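Long-range contact in outer membrane porin protein 32 (Delftia acidovorans, PDB 2FGQ), which forms anion-selective channels across the bacterial outer membrane as a homotrimeric porin: residues L29-G43 against G54-G66. Residues are numbered along the deposited sequence; the frame is centred on the assembly and turned at random.
Sequences LGTSGASTSRLGLRG and GFWLEGEIFGDDG. With CA (calcium ion), chain C; SO4 (sulfate ion), chain G.
L29 O and D64 OD2 bind the same calcium ion, the D64 oxygen at 2.4 Å. The metal lies at a subunit interface: a water, G309 of the same chain, and N136 and E158 of the second subunit complete its site. R38 and E58 meet inside the pore. E58 OE2 is 3.8 Å from R38 NE but off the guanidinium plane, a long, purely electrostatic salt bridge; its stronger partner is R75. Water 4 links R38 NH1 to E58 OE1, which also accepts from W56 NE1 at 2.9 Å. R38 bends at chi3 (67°), which turns its NE and NH2 back onto T36 O, both bonds in the guanidinium plane. R38 NH1 and NH2 bind a sulfate, probably from the crystallisation liquor, with NH1 to O3 at 2.7 Å. A leucine in place of R38 would probably leave the sulfate, T36 O and the E58 charge without this partner. T36 OG1 itself binds D-malate. Water 1 joins T31 OG1 and S32 OG to E60 OE2 and I61 O; E60 also pairs with K308.

Six backbone hydrogen bonds pair residues 39-43 with 55-59 in antiparallel register. I61 N adds a hydrogen bond to S37 O from above the carbonyl plane. G40 is tight: a CB there would clash with L57 O. R42 CD sits over the W56 six-membered ring, 3.7 Å from its centroid, a CH-pi contact. On the other side of the sheet, F55 turns a face to G43 N, and L39 CB meets I61 CD1 at 3.9 Å.

The pair forms a beta hairpin of the 16-stranded barrel, between strands 4-17 and 76-83. L39 and I61 pack on the second subunit. L41 and L57 face the third subunit; F55 stacks on its F332.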
loop_
_atom_site.group_PDB
_atom_site.type_symbol
_atom_site.label_atom_id
_atom_site.label_comp_id
_atom_site.label_asym_id
_atom_site.label_seq_id
_atom_site.Cartn_x
_atom_site.Cartn_y
_atom_site.Cartn_z
ATOM N N LEU A 29 6.531 3.994 -21.554
ATOM C CA LEU A 29 6.188 5.033 -20.598
ATOM C C LEU A 29 6.919 4.640 -19.316
ATOM O O LEU A 29 6.678 3.567 -18.796
ATOM C CB LEU A 29 4.675 5.130 -20.371
ATOM C CG LEU A 29 4.262 6.434 -19.661
ATOM C CD1 LEU A 29 4.254 7.574 -20.673
ATOM C CD2 LEU A 29 2.953 6.291 -18.956
ATOM N N GLY A 30 7.789 5.484 -18.830
ATOM C CA GLY A 30 8.522 5.251 -17.612
ATOM C C GLY A 30 8.338 6.371 -16.613
ATOM O O GLY A 30 7.459 7.208 -16.721
ATOM N N THR A 31 9.164 6.349 -15.570
ATOM C CA THR A 31 9.024 7.282 -14.467
ATOM C C THR A 31 10.333 7.834 -13.988
ATOM O O THR A 31 11.413 7.262 -14.244
ATOM C CB THR A 31 8.287 6.613 -13.269
ATOM O OG1 THR A 31 9.073 5.514 -12.744
ATOM C CG2 THR A 31 6.904 6.091 -13.671
ATOM N N SER A 32 10.238 8.953 -13.263
ATOM C CA SER A 32 11.303 9.369 -12.377
ATOM C C SER A 32 12.604 9.676 -13.126
ATOM O O SER A 32 13.700 9.278 -12.715
ATOM C CB SER A 32 11.457 8.318 -11.278
ATOM O OG SER A 32 10.295 8.267 -10.473
ATOM N N GLY A 33 12.485 10.458 -14.200
ATOM C CA GLY A 33 13.636 10.838 -15.004
ATOM C C GLY A 33 14.402 12.030 -14.482
ATOM O O GLY A 33 15.603 12.118 -14.718
ATOM N N ALA A 34 13.713 12.965 -13.830
ATOM C CA ALA A 34 14.312 14.197 -13.282
ATOM C C ALA A 34 14.356 14.164 -11.739
ATOM O O ALA A 34 15.339 14.551 -11.133
ATOM C CB ALA A 34 13.574 15.424 -13.776
ATOM N N SER A 35 13.294 13.695 -11.098
ATOM C CA SER A 35 13.274 13.434 -9.646
ATOM C C SER A 35 12.512 12.166 -9.410
ATOM O O SER A 35 11.575 11.861 -10.146
ATOM C CB SER A 35 12.578 14.558 -8.897
ATOM O OG SER A 35 13.231 15.802 -9.048
ATOM N N THR A 36 12.860 11.438 -8.370
ATOM C CA THR A 36 12.081 10.255 -8.053
ATOM C C THR A 36 10.666 10.614 -7.629
ATOM O O THR A 36 10.454 11.431 -6.749
ATOM C CB THR A 36 12.779 9.406 -6.995
ATOM O OG1 THR A 36 14.118 9.093 -7.431
ATOM C CG2 THR A 36 12.033 8.090 -6.765
ATOM N N SER A 37 9.708 9.990 -8.291
ATOM C CA SER A 37 8.302 10.172 -7.950
ATOM C C SER A 37 8.038 9.635 -6.567
ATOM O O SER A 37 8.576 8.606 -6.191
ATOM C CB SER A 37 7.378 9.443 -8.922
ATOM O OG SER A 37 7.571 9.802 -10.249
ATOM N N ARG A 38 7.229 10.362 -5.815
ATOM C CA ARG A 38 7.017 10.018 -4.413
ATOM C C ARG A 38 5.736 10.584 -3.871
ATOM O O ARG A 38 5.156 11.518 -4.431
ATOM C CB ARG A 38 8.210 10.562 -3.582
ATOM C CG ARG A 38 8.211 12.070 -3.407
ATOM C CD ARG A 38 9.576 12.661 -3.026
ATOM N NE ARG A 38 10.503 12.515 -4.121
ATOM C CZ ARG A 38 11.750 12.957 -4.121
ATOM N NH1 ARG A 38 12.269 13.518 -3.027
ATOM N NH2 ARG A 38 12.491 12.839 -5.214
ATOM N N LEU A 39 5.338 10.035 -2.727
ATOM C CA LEU A 39 4.176 10.506 -1.961
ATOM C C LEU A 39 4.570 10.372 -0.491
ATOM O O LEU A 39 5.057 9.346 -0.104
ATOM C CB LEU A 39 2.928 9.702 -2.293
ATOM C CG LEU A 39 1.690 10.052 -1.470
ATOM C CD1 LEU A 39 1.200 11.434 -1.774
ATOM C CD2 LEU A 39 0.595 9.057 -1.789
ATOM N N GLY A 40 4.389 11.430 0.284
ATOM C CA GLY A 40 4.790 11.412 1.673
ATOM C C GLY A 40 4.010 12.334 2.561
ATOM O O GLY A 40 3.278 13.231 2.127
ATOM N N LEU A 41 4.206 12.094 3.857
ATOM C CA LEU A 41 3.661 12.912 4.908
ATOM C C LEU A 41 4.792 13.190 5.866
ATOM O O LEU A 41 5.517 12.280 6.210
ATOM C CB LEU A 41 2.575 12.144 5.644
ATOM C CG LEU A 41 1.313 11.774 4.875
ATOM C CD1 LEU A 41 1.507 11.045 3.575
ATOM C CD2 LEU A 41 0.405 10.946 5.757
ATOM N N ARG A 42 4.897 14.418 6.332
ATOM C CA ARG A 42 5.901 14.764 7.328
ATOM C C ARG A 42 5.373 15.775 8.283
ATOM O O ARG A 42 4.449 16.527 7.998
ATOM C CB ARG A 42 7.165 15.271 6.658
ATOM C CG ARG A 42 6.962 16.495 5.830
ATOM C CD ARG A 42 8.262 16.916 5.030
ATOM N NE ARG A 42 7.962 18.062 4.166
ATOM C CZ ARG A 42 8.237 18.190 2.863
ATOM N NH1 ARG A 42 8.916 17.282 2.150
ATOM N NH2 ARG A 42 7.859 19.306 2.262
ATOM N N GLY A 43 5.917 15.778 9.483
ATOM C CA GLY A 43 5.481 16.762 10.435
ATOM C C GLY A 43 6.552 17.073 11.434
ATOM O O GLY A 43 7.475 16.305 11.621
ATOM N N GLY A 54 9.792 15.008 15.157
ATOM C CA GLY A 54 9.374 14.939 13.757
ATOM C C GLY A 54 9.037 13.532 13.363
ATOM O O GLY A 54 9.431 12.577 13.994
ATOM N N PHE A 55 8.314 13.416 12.249
ATOM C CA PHE A 55 8.172 12.145 11.586
ATOM C C PHE A 55 8.143 12.388 10.080
ATOM O O PHE A 55 7.878 13.497 9.643
ATOM C CB PHE A 55 6.904 11.413 12.056
ATOM C CG PHE A 55 5.663 11.915 11.426
ATOM C CD1 PHE A 55 5.165 11.328 10.269
ATOM C CD2 PHE A 55 5.046 13.066 11.898
ATOM C CE1 PHE A 55 4.063 11.844 9.630
ATOM C CE2 PHE A 55 3.893 13.575 11.243
ATOM C CZ PHE A 55 3.429 12.948 10.111
ATOM N N TRP A 56 8.417 11.341 9.317
ATOM C CA TRP A 56 8.455 11.448 7.867
ATOM C C TRP A 56 8.188 10.081 7.279
ATOM O O TRP A 56 8.900 9.108 7.586
ATOM C CB TRP A 56 9.860 11.942 7.514
ATOM C CG TRP A 56 10.060 12.337 6.096
ATOM C CD1 TRP A 56 9.795 11.603 4.970
ATOM C CD2 TRP A 56 10.617 13.564 5.649
ATOM N NE1 TRP A 56 10.188 12.306 3.859
ATOM C CE2 TRP A 56 10.678 13.512 4.237
ATOM C CE3 TRP A 56 11.076 14.711 6.297
ATOM C CZ2 TRP A 56 11.154 14.576 3.447
ATOM C CZ3 TRP A 56 11.567 15.766 5.514
ATOM C CH2 TRP A 56 11.614 15.688 4.110
ATOM N N LEU A 57 7.135 9.979 6.475
ATOM C CA LEU A 57 6.738 8.726 5.831
ATOM C C LEU A 57 6.706 9.022 4.336
ATOM O O LEU A 57 5.986 9.916 3.904
ATOM C CB LEU A 57 5.338 8.291 6.265
ATOM C CG LEU A 57 5.211 7.952 7.738
ATOM C CD1 LEU A 57 3.749 7.785 8.091
ATOM C CD2 LEU A 57 5.990 6.735 8.092
ATOM N N GLU A 58 7.504 8.305 3.540
ATOM C CA GLU A 58 7.569 8.569 2.112
ATOM C C GLU A 58 7.784 7.286 1.336
ATOM O O GLU A 58 8.614 6.454 1.666
ATOM C CB GLU A 58 8.700 9.526 1.853
ATOM C CG GLU A 58 8.912 9.949 0.422
ATOM C CD GLU A 58 10.122 10.852 0.235
ATOM O OE1 GLU A 58 10.315 11.782 1.043
ATOM O OE2 GLU A 58 10.849 10.677 -0.776
ATOM N N GLY A 59 7.039 7.168 0.240
ATOM C CA GLY A 59 7.151 6.048 -0.673
ATOM C C GLY A 59 7.221 6.467 -2.117
ATOM O O GLY A 59 6.759 7.540 -2.481
ATOM N N GLU A 60 7.806 5.582 -2.909
ATOM C CA GLU A 60 7.934 5.855 -4.338
ATOM C C GLU A 60 6.584 5.641 -5.033
ATOM O O GLU A 60 5.756 4.802 -4.652
ATOM C CB GLU A 60 8.948 4.906 -4.970
ATOM C CG GLU A 60 9.307 5.242 -6.404
ATOM C CD GLU A 60 10.557 4.579 -6.950
ATOM O OE1 GLU A 60 11.313 3.927 -6.185
ATOM O OE2 GLU A 60 10.815 4.787 -8.181
ATOM N N ILE A 61 6.371 6.479 -6.047
ATOM C CA ILE A 61 5.241 6.382 -6.956
ATOM C C ILE A 61 5.703 5.884 -8.308
ATOM O O ILE A 61 6.710 6.319 -8.825
ATOM C CB ILE A 61 4.541 7.764 -7.068
ATOM C CG1 ILE A 61 3.900 8.123 -5.729
ATOM C CG2 ILE A 61 3.567 7.832 -8.237
ATOM C CD1 ILE A 61 2.707 7.301 -5.357
ATOM N N PHE A 62 4.930 5.000 -8.901
ATOM C CA PHE A 62 5.143 4.464 -10.228
ATOM C C PHE A 62 3.922 4.760 -11.085
ATOM O O PHE A 62 2.974 3.964 -11.129
ATOM C CB PHE A 62 5.416 2.940 -10.161
ATOM C CG PHE A 62 6.571 2.560 -9.275
ATOM C CD1 PHE A 62 7.881 2.534 -9.766
ATOM C CD2 PHE A 62 6.361 2.275 -7.956
ATOM C CE1 PHE A 62 8.962 2.186 -8.937
ATOM C CE2 PHE A 62 7.407 1.946 -7.126
ATOM C CZ PHE A 62 8.721 1.903 -7.613
ATOM N N GLY A 63 3.916 5.930 -11.716
ATOM C CA GLY A 63 2.739 6.407 -12.416
ATOM C C GLY A 63 2.396 5.593 -13.632
ATOM O O GLY A 63 1.238 5.549 -14.024
ATOM N N ASP A 64 3.348 4.892 -14.213
ATOM C CA ASP A 64 3.053 4.080 -15.397
ATOM C C ASP A 64 2.211 2.831 -15.120
ATOM O O ASP A 64 1.524 2.359 -16.017
ATOM C CB ASP A 64 4.318 3.731 -16.185
ATOM C CG ASP A 64 5.350 2.942 -15.380
ATOM O OD1 ASP A 64 5.391 2.974 -14.118
ATOM O OD2 ASP A 64 6.146 2.199 -16.025
ATOM N N ASP A 65 2.242 2.327 -13.887
ATOM C CA ASP A 65 1.474 1.153 -13.518
ATOM C C ASP A 65 0.655 1.265 -12.250
ATOM O O ASP A 65 0.136 0.263 -11.774
ATOM C CB ASP A 65 2.306 -0.119 -13.573
ATOM C CG ASP A 65 3.243 -0.283 -12.407
ATOM O OD1 ASP A 65 3.186 0.455 -11.402
ATOM O OD2 ASP A 65 4.054 -1.228 -12.417
ATOM N N GLY A 66 0.463 2.489 -11.761
ATOM C CA GLY A 66 -0.364 2.681 -10.579
ATOM C C GLY A 66 0.134 1.991 -9.344
ATOM O O GLY A 66 -0.663 1.550 -8.546
HETATM CA CA CA C . 6.312 1.280 -18.233
HETATM S S SO4 G . 15.338 14.568 -4.457
HETATM O O1 SO4 G . 14.654 15.106 -5.665
HETATM O O2 SO4 G . 16.765 15.087 -4.406
HETATM O O3 SO4 G . 14.550 14.923 -3.221
HETATM O O4 SO4 G . 15.345 13.092 -4.510
HETATM O O HOH W 1 9.189 5.909 -9.981
HETATM O O HOH W 2 8.179 2.946 -13.389
HETATM O O HOH W 3 5.381 8.447 -11.797
HETATM O O HOH W 4 11.317 14.041 -0.312
HETATM O O HOH W 5 5.964 -0.703 -16.814
#